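Local structure of mannose-specific lectin 3 chain 2 (Crocus vernus, 3MEZ) at residues Y91-Q96 / A101-P106; D32-V37 / Q57-R62. The protein probably binds mannose, as the domain 2 chain of a bulb-type lectin heterotetramer built from two copies each of domains 1 and 2. One frame throughout, in Å; residues are numbered along the deposited sequence.

Interaction 1 of 2, residues Y91-Q96 / A101-P106; sequences YVLILQ and AVVYGP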
ATOM      1  N   TYR B  91     -13.041  -8.065   5.130  1.00 19.02           N
ATOM      2  CA  TYR B  91     -14.034  -7.015   5.127  1.00 19.39           C
ATOM      3  C   TYR B  91     -13.725  -5.939   4.074  1.00 20.65           C
ATOM      4  O   TYR B  91     -12.651  -5.876   3.545  1.00 20.38           O
ATOM      5  CB  TYR B  91     -14.186  -6.387   6.492  1.00 20.04           C
ATOM      6  CG  TYR B  91     -14.808  -7.258   7.551  1.00 20.46           C
ATOM      7  CD1 TYR B  91     -14.122  -8.305   8.089  1.00 22.67           C
ATOM      8  CD2 TYR B  91     -16.095  -7.029   8.000  1.00 19.05           C
ATOM      9  CE1 TYR B  91     -14.678  -9.078   9.061  1.00 23.12           C
ATOM     10  CE2 TYR B  91     -16.632  -7.776   8.925  1.00 17.02           C
ATOM     11  CZ  TYR B  91     -15.944  -8.817   9.447  1.00 21.43           C
ATOM     12  OH  TYR B  91     -16.491  -9.573  10.389  1.00 26.54           O
ATOM     13  N   VAL B  92     -14.722  -5.155   3.743  1.00 18.68           N
ATOM     14  CA  VAL B  92     -14.560  -4.132   2.788  1.00 20.40           C
ATOM     15  C   VAL B  92     -15.224  -2.844   3.271  1.00 20.14           C
ATOM     16  O   VAL B  92     -16.255  -2.873   3.832  1.00 20.61           O
ATOM     17  CB  VAL B  92     -15.053  -4.665   1.444  1.00 21.81           C
ATOM     18  CG1 VAL B  92     -16.442  -4.267   1.165  1.00 20.08           C
ATOM     19  CG2 VAL B  92     -14.145  -4.398   0.428  1.00 22.51           C
ATOM     20  N   LEU B  93     -14.536  -1.742   3.112  1.00 18.39           N
ATOM     21  CA  LEU B  93     -15.050  -0.411   3.369  1.00 18.14           C
ATOM     22  C   LEU B  93     -15.297   0.203   2.000  1.00 18.47           C
ATOM     23  O   LEU B  93     -14.382   0.356   1.234  1.00 16.59           O
ATOM     24  CB  LEU B  93     -14.029   0.427   4.090  1.00 18.65           C
ATOM     25  CG  LEU B  93     -14.245   1.705   4.914  1.00 24.01           C
ATOM     26  CD1 LEU B  93     -13.274   2.837   4.687  1.00 22.18           C
ATOM     27  CD2 LEU B  93     -15.629   2.198   4.959  1.00 22.35           C
ATOM     28  N   ILE B  94     -16.537   0.534   1.722  1.00 18.05           N
ATOM     29  CA  ILE B  94     -16.929   1.129   0.478  1.00 17.59           C
ATOM     30  C   ILE B  94     -17.395   2.574   0.632  1.00 18.23           C
ATOM     31  O   ILE B  94     -18.239   2.862   1.405  1.00 17.19           O
ATOM     32  CB  ILE B  94     -18.060   0.332  -0.183  1.00 18.33           C
ATOM     33  CG1 ILE B  94     -17.700  -1.137  -0.336  1.00 21.08           C
ATOM     34  CG2 ILE B  94     -18.389   0.880  -1.506  1.00 15.94           C
ATOM     35  CD1 ILE B  94     -18.757  -1.958  -0.779  1.00 19.64           C
ATOM     36  N   LEU B  95     -16.835   3.471  -0.151  1.00 17.04           N
ATOM     37  CA  LEU B  95     -17.371   4.806  -0.197  1.00 18.40           C
ATOM     38  C   LEU B  95     -18.421   4.829  -1.284  1.00 18.27           C
ATOM     39  O   LEU B  95     -18.128   4.841  -2.425  1.00 17.44           O
ATOM     40  CB  LEU B  95     -16.307   5.850  -0.453  1.00 18.10           C
ATOM     41  CG  LEU B  95     -16.731   7.304  -0.459  1.00 18.36           C
ATOM     42  CD1 LEU B  95     -17.233   7.734   0.869  1.00 21.11           C
ATOM     43  CD2 LEU B  95     -15.639   8.212  -0.919  1.00 19.58           C
ATOM     44  N   GLN B  96     -19.659   4.774  -0.856  1.00 18.78           N
ATOM     45  CA  GLN B  96     -20.805   4.643  -1.732  1.00 17.90           C
ATOM     46  C   GLN B  96     -21.305   5.915  -2.429  1.00 18.85           C
ATOM     47  O   GLN B  96     -21.155   6.981  -1.955  1.00 17.08           O
ATOM     48  CB  GLN B  96     -21.971   3.962  -1.010  1.00 18.09           C
ATOM     49  CG  GLN B  96     -21.637   2.773  -0.220  1.00 16.83           C
ATOM     50  CD  GLN B  96     -22.816   2.125   0.431  1.00 24.74           C
ATOM     51  OE1 GLN B  96     -23.832   2.737   0.630  1.00 23.98           O
ATOM     52  NE2 GLN B  96     -22.660   0.893   0.782  1.00 18.81           N
ATOM     53  N   ALA B 101     -20.005   5.991   3.891  1.00 18.52           N
ATOM     54  CA  ALA B 101     -18.942   5.023   3.981  1.00 18.45           C
ATOM     55  C   ALA B 101     -19.424   3.882   4.840  1.00 18.03           C
ATOM     56  O   ALA B 101     -19.808   4.101   5.934  1.00 19.61           O
ATOM     57  CB  ALA B 101     -17.724   5.634   4.548  1.00 18.44           C
ATOM     58  N   VAL B 102     -19.420   2.690   4.272  1.00 17.47           N
ATOM     59  CA  VAL B 102     -19.937   1.473   4.863  1.00 18.41           C
ATOM     60  C   VAL B 102     -18.953   0.295   4.857  1.00 17.86           C
ATOM     61  O   VAL B 102     -18.357  -0.021   3.871  1.00 17.90           O
ATOM     62  CB  VAL B 102     -21.249   1.025   4.162  1.00 18.18           C
ATOM     63  CG1 VAL B 102     -21.948  -0.073   4.924  1.00 18.61           C
ATOM     64  CG2 VAL B 102     -22.141   2.160   3.955  1.00 17.05           C
ATOM     65  N   VAL B 103     -18.858  -0.359   5.992  1.00 18.98           N
ATOM     66  CA  VAL B 103     -18.058  -1.546   6.121  1.00 19.36           C
ATOM     67  C   VAL B 103     -18.980  -2.737   6.025  1.00 19.80           C
ATOM     68  O   VAL B 103     -19.959  -2.785   6.710  1.00 22.14           O
ATOM     69  CB  VAL B 103     -17.304  -1.624   7.434  1.00 18.64           C
ATOM     70  CG1 VAL B 103     -16.488  -2.836   7.476  1.00 16.89           C
ATOM     71  CG2 VAL B 103     -16.471  -0.418   7.659  1.00 21.75           C
ATOM     72  N   TYR B 104     -18.651  -3.654   5.136  1.00 19.99           N
ATOM     73  CA  TYR B 104     -19.339  -4.888   4.932  1.00 19.10           C
ATOM     74  C   TYR B 104     -18.414  -6.098   5.131  1.00 21.06           C
ATOM     75  O   TYR B 104     -17.336  -6.159   4.594  1.00 19.62           O
ATOM     76  CB  TYR B 104     -19.909  -4.996   3.515  1.00 21.31           C
ATOM     77  CG  TYR B 104     -20.924  -3.985   3.059  1.00 20.32           C
ATOM     78  CD1 TYR B 104     -20.547  -2.820   2.469  1.00 21.76           C
ATOM     79  CD2 TYR B 104     -22.261  -4.228   3.174  1.00 22.18           C
ATOM     80  CE1 TYR B 104     -21.476  -1.925   2.039  1.00 19.29           C
ATOM     81  CE2 TYR B 104     -23.174  -3.362   2.753  1.00 18.77           C
ATOM     82  CZ  TYR B 104     -22.804  -2.202   2.184  1.00 21.87           C
ATOM     83  OH  TYR B 104     -23.754  -1.362   1.765  1.00 18.44           O
ATOM     84  N   GLY B 105     -18.884  -7.066   5.883  1.00 18.80           N
ATOM     85  CA  GLY B 105     -18.250  -8.359   5.958  1.00 20.97           C
ATOM     86  C   GLY B 105     -18.805  -9.284   7.006  1.00 20.85           C
ATOM     87  O   GLY B 105     -19.698  -8.932   7.695  1.00 20.63           O
ATOM     88  N   PRO B 106     -18.248 -10.467   7.124  1.00 22.16           N
ATOM     89  CA  PRO B 106     -17.109 -10.927   6.339  1.00 23.02           C
ATOM     90  C   PRO B 106     -17.473 -11.429   4.960  1.00 23.75           C
ATOM     91  O   PRO B 106     -18.615 -11.388   4.601  1.00 25.17           O
ATOM     92  CB  PRO B 106     -16.606 -12.095   7.163  1.00 24.43           C
ATOM     93  CG  PRO B 106     -17.765 -12.588   7.811  1.00 24.22           C
ATOM     94  CD  PRO B 106     -18.651 -11.478   8.096  1.00 21.33           C
TER

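Interaction 2 of 2, residues D32-V37 / Q57-R62; sequences DDCNLV and QHCFMR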
ATOM      1  N   ASP B  32      -3.295  14.436   7.227  1.00 25.95           N
ATOM      2  CA  ASP B  32      -1.992  14.507   7.846  1.00 27.95           C
ATOM      3  C   ASP B  32      -2.038  15.042   9.279  1.00 29.21           C
ATOM      4  O   ASP B  32      -1.039  15.122   9.909  1.00 30.61           O
ATOM      5  CB  ASP B  32      -0.985  15.285   7.002  1.00 27.26           C
ATOM      6  CG  ASP B  32      -1.433  16.682   6.681  1.00 30.80           C
ATOM      7  OD1 ASP B  32      -2.173  17.275   7.444  1.00 34.84           O
ATOM      8  OD2 ASP B  32      -1.071  17.184   5.642  1.00 30.70           O
ATOM      9  N   ASP B  33      -3.210  15.454   9.726  1.00 28.84           N
ATOM     10  CA  ASP B  33      -3.434  15.891  11.095  1.00 28.48           C
ATOM     11  C   ASP B  33      -4.119  14.887  12.004  1.00 27.99           C
ATOM     12  O   ASP B  33      -4.495  15.232  13.068  1.00 27.54           O
ATOM     13  CB  ASP B  33      -4.112  17.239  11.149  1.00 29.59           C
ATOM     14  CG  ASP B  33      -5.593  17.178  10.894  1.00 30.46           C
ATOM     15  OD1 ASP B  33      -6.114  16.119  10.553  1.00 29.74           O
ATOM     16  OD2 ASP B  33      -6.226  18.220  10.986  1.00 32.68           O
ATOM     17  N   CYS B  34      -4.238  13.650  11.545  1.00 26.81           N
ATOM     18  CA  CYS B  34      -4.794  12.521  12.284  1.00 26.17           C
ATOM     19  C   CYS B  34      -6.317  12.440  12.307  1.00 27.09           C
ATOM     20  O   CYS B  34      -6.845  11.601  12.953  1.00 26.54           O
ATOM     21  CB  CYS B  34      -4.235  12.427  13.701  1.00 27.53           C
ATOM     22  SG  CYS B  34      -4.258  10.801  14.445  1.00 30.45           S
ATOM     23  N   ASN B  35      -6.965  13.321  11.569  1.00 25.82           N
ATOM     24  CA  ASN B  35      -8.408  13.353  11.408  1.00 25.87           C
ATOM     25  C   ASN B  35      -8.863  12.631  10.141  1.00 24.33           C
ATOM     26  O   ASN B  35      -8.361  12.876   9.082  1.00 24.33           O
ATOM     27  CB  ASN B  35      -8.921  14.806  11.431  1.00 26.04           C
ATOM     28  CG  ASN B  35     -10.398  14.928  11.816  1.00 28.57           C
ATOM     29  OD1 ASN B  35     -10.989  14.017  12.299  1.00 31.09           O
ATOM     30  ND2 ASN B  35     -10.969  16.076  11.587  1.00 26.36           N
ATOM     31  N   LEU B  36      -9.836  11.758  10.292  1.00 24.03           N
ATOM     32  CA  LEU B  36     -10.420  11.035   9.186  1.00 23.11           C
ATOM     33  C   LEU B  36     -11.681  11.751   8.809  1.00 23.72           C
ATOM     34  O   LEU B  36     -12.569  11.835   9.582  1.00 23.07           O
ATOM     35  CB  LEU B  36     -10.817   9.655   9.637  1.00 23.61           C
ATOM     36  CG  LEU B  36     -10.835   8.419   8.750  1.00 25.59           C
ATOM     37  CD1 LEU B  36     -11.951   7.499   9.034  1.00 27.95           C
ATOM     38  CD2 LEU B  36     -10.642   8.653   7.278  1.00 24.73           C
ATOM     39  N   VAL B  37     -11.742  12.259   7.611  1.00 23.43           N
ATOM     40  CA  VAL B  37     -12.813  13.136   7.238  1.00 26.02           C
ATOM     41  C   VAL B  37     -13.551  12.716   5.981  1.00 25.97           C
ATOM     42  O   VAL B  37     -12.965  12.455   4.989  1.00 24.73           O
ATOM     43  CB  VAL B  37     -12.304  14.576   7.054  1.00 26.62           C
ATOM     44  CG1 VAL B  37     -13.427  15.519   6.702  1.00 30.00           C
ATOM     45  CG2 VAL B  37     -11.609  15.042   8.282  1.00 29.06           C
ATOM     46  N   GLN B  57       1.167  13.263  14.269  1.00 31.73           N
ATOM     47  CA  GLN B  57       1.621  13.636  12.953  1.00 30.91           C
ATOM     48  C   GLN B  57       1.934  12.498  11.956  1.00 29.36           C
ATOM     49  O   GLN B  57       2.222  12.768  10.833  1.00 28.80           O
ATOM     50  CB  GLN B  57       2.776  14.633  13.002  1.00 33.97           C
ATOM     51  CG  GLN B  57       3.264  14.997  14.354  0.50 33.30           C
ATOM     52  CD  GLN B  57       4.481  15.918  14.306  0.50 37.27           C
ATOM     53  OE1 GLN B  57       5.529  15.631  14.896  0.50 36.79           O
ATOM     54  NE2 GLN B  57       4.337  17.040  13.607  0.50 37.12           N
ATOM     55  N   HIS B  58       1.884  11.258  12.398  1.00 25.55           N
ATOM     56  CA  HIS B  58       2.112  10.114  11.529  1.00 24.33           C
ATOM     57  C   HIS B  58       0.993   9.054  11.633  1.00 23.92           C
ATOM     58  O   HIS B  58       1.261   7.891  11.591  1.00 24.39           O
ATOM     59  CB  HIS B  58       3.505   9.484  11.734  1.00 22.97           C
ATOM     60  CG  HIS B  58       4.638  10.463  11.711  1.00 23.00           C
ATOM     61  ND1 HIS B  58       5.344  10.818  12.830  1.00 25.48           N
ATOM     62  CD2 HIS B  58       5.177  11.165  10.702  1.00 22.32           C
ATOM     63  CE1 HIS B  58       6.260  11.697  12.512  1.00 22.17           C
ATOM     64  NE2 HIS B  58       6.174  11.932  11.228  1.00 25.79           N
ATOM     65  N   CYS B  59      -0.245   9.497  11.808  1.00 22.35           N
ATOM     66  CA  CYS B  59      -1.389   8.605  11.980  1.00 23.59           C
ATOM     67  C   CYS B  59      -1.767   7.847  10.727  1.00 23.02           C
ATOM     68  O   CYS B  59      -1.564   8.329   9.659  1.00 23.45           O
ATOM     69  CB  CYS B  59      -2.613   9.359  12.491  1.00 22.68           C
ATOM     70  SG  CYS B  59      -2.352  10.060  14.031  1.00 28.99           S
ATOM     71  N   PHE B  60      -2.258   6.641  10.911  1.00 22.08           N
ATOM     72  CA  PHE B  60      -2.768   5.827   9.839  1.00 21.53           C
ATOM     73  C   PHE B  60      -4.097   5.190  10.188  1.00 20.77           C
ATOM     74  O   PHE B  60      -4.345   4.883  11.306  1.00 22.92           O
ATOM     75  CB  PHE B  60      -1.756   4.776   9.337  1.00 20.14           C
ATOM     76  CG  PHE B  60      -1.452   3.666  10.290  1.00 18.71           C
ATOM     77  CD1 PHE B  60      -0.495   3.824  11.250  1.00 19.04           C
ATOM     78  CD2 PHE B  60      -2.063   2.453  10.186  1.00 17.85           C
ATOM     79  CE1 PHE B  60      -0.182   2.838  12.083  1.00 18.05           C
ATOM     80  CE2 PHE B  60      -1.750   1.466  11.029  1.00 23.20           C
ATOM     81  CZ  PHE B  60      -0.791   1.662  11.993  1.00 21.23           C
ATOM     82  N   MET B  61      -4.910   4.985   9.179  1.00 20.90           N
ATOM     83  CA  MET B  61      -6.131   4.240   9.279  1.00 20.37           C
ATOM     84  C   MET B  61      -6.024   2.846   8.656  1.00 19.98           C
ATOM     85  O   MET B  61      -5.417   2.667   7.660  1.00 18.91           O
ATOM     86  CB  MET B  61      -7.274   4.994   8.651  1.00 20.85           C
ATOM     87  CG  MET B  61      -8.556   4.579   9.166  1.00 26.15           C
ATOM     88  SD  MET B  61      -9.225   3.363   8.110  1.00 40.42           S
ATOM     89  CE  MET B  61      -9.970   4.368   6.891  1.00 29.29           C
ATOM     90  N   ARG B  62      -6.600   1.876   9.334  1.00 18.35           N
ATOM     91  CA  ARG B  62      -6.543   0.507   8.931  1.00 18.97           C
ATOM     92  C   ARG B  62      -7.874  -0.184   9.119  1.00 18.97           C
ATOM     93  O   ARG B  62      -8.457  -0.086  10.135  1.00 18.11           O
ATOM     94  CB  ARG B  62      -5.456  -0.249   9.712  1.00 16.98           C
ATOM     95  CG  ARG B  62      -5.395  -1.733   9.460  1.00 19.57           C
ATOM     96  CD  ARG B  62      -4.308  -2.481  10.255  1.00 18.01           C
ATOM     97  NE  ARG B  62      -4.235  -3.915  10.028  1.00 18.59           N
ATOM     98  CZ  ARG B  62      -4.992  -4.824  10.622  1.00 22.45           C
ATOM     99  NH1 ARG B  62      -5.885  -4.468  11.485  1.00 20.95           N
ATOM    100  NH2 ARG B  62      -4.851  -6.087  10.371  1.00 18.23           N
TER
HETATM  101  O   HOH W   1      -1.240  12.361  11.345  1.00 27.77           O

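Interaction 1 of 2, residues Y91-Q96 / A101-P106
V92 and Y104 face each other across an antiparallel hairpin: V92 N gives its hydrogen to Y104 O at 2.9 Å, and Y104 N returns one to V92 O at 2.8 Å. I94 and V102 repeat the exchange two residues on, with I94 N to V102 O the straightest of the four bonds at 172°. Between these hydrogen-bonded pairs L93 sits opposite V103 in a non-hydrogen-bonded pair, and V92 O also receives a CA-H...O contact from V103 CA.

On the face carrying V92, I94, V102 and Y104, I94 CD1 comes to 3.8 Å from Y104 CD1, its side chain crossing that of the tyrosine almost at a right angle, while V102 CG1 lies over one face of the Y104 ring toward the rim. The amide of Q96 reaches the edge of the same ring nearly coplanar with it. On the other face L93 CD2 fits between A101 CB and V103 CG2, the latter 3.9 Å away.

Past the strand ends, the Y91 ring lies over the G105-P106 backbone of the other segment: with CG anti to its own carbonyl carbon (chi1 -69°), it runs alongside P106, whose CA stands over the ring centre, and brings CD2 to 3.3 Å from G105 CA. P106 follows a cis peptide bond, and Y91 OH is hydrogen-bonded to Q87 O.

The apolar faces thus pack on other side chains, L21, L38 and L63 on one and A88 and W105 of chain 1 on the other, while the outer backbone edges pair with strand 8-10 and a chain 1 strand, continuing the sheet across the interface.

Interaction 2 of 2, residues D32-V37 / Q57-R62
D32 meets the 57-62 segment through a single water, which gives a weak hydrogen bond to D32 O and accepts one from C59 N, at 3.1 Å in each case. It spans a gap without direct backbone hydrogen bonds. One residue on, D33 bends its carboxylate forward along its own chain, where OD1 accepts from N35 N at 3.1 Å, closing an Asx turn that shapes the bend before the strand.

C34 makes the covalent link. Its SG stands anti to the backbone N (chi1 -155°), whereas that of C59 is anti to the carbonyl carbon, and the two sulfurs join at 2.1 Å with a torsion of -87° about the S-S bond, close to the unstrained right angle. I71 packs on C34 from the strand 69-72. N35 directs its side chain elsewhere, to E49, S50 and T52.

At L36 strand 36-40 begins, and the link gives way to loose apolar contact: L36 CD1 comes 4.3 Å from M61 CE. L36 CA and M61 CA are 8.0 Å apart, and their strands belong to different sheets, so the side chains meet between sheets. L28 and I71 also touch L36, while M15, M30 and L69 touch M61.

A disulfide tying the loop between strands 26-30 and 36-40 of one sheet to the residue just before strand 60-63 of another, with L36 and M61 meeting farther along the two segments, is characteristic of the bulb-type lectin beta-prism II fold.

Interaction 2 is complete before interaction 1 begins along the chain, and their centres lie about 19 Å apart, on opposite sides of the chain's centre. The contacts involve all three antiparallel sheets: 32-37 enters one, 57-62 a second, and the 92-95/101-110 hairpin belongs to the third. They nevertheless meet where L93 CD1 packs on M61 CE at 4.3 Å; L38, on the strand that L36 starts, also touches L95 and A101. Side chains of both contacts thus share one apolar interior, one contact built by hydrogen bonds within a sheet and the other by a disulfide between sheets. Interaction 1 carries the pairing with chain 1; R62, at the end of interaction 2, forms a salt bridge with D74 of the second copy of this subunit.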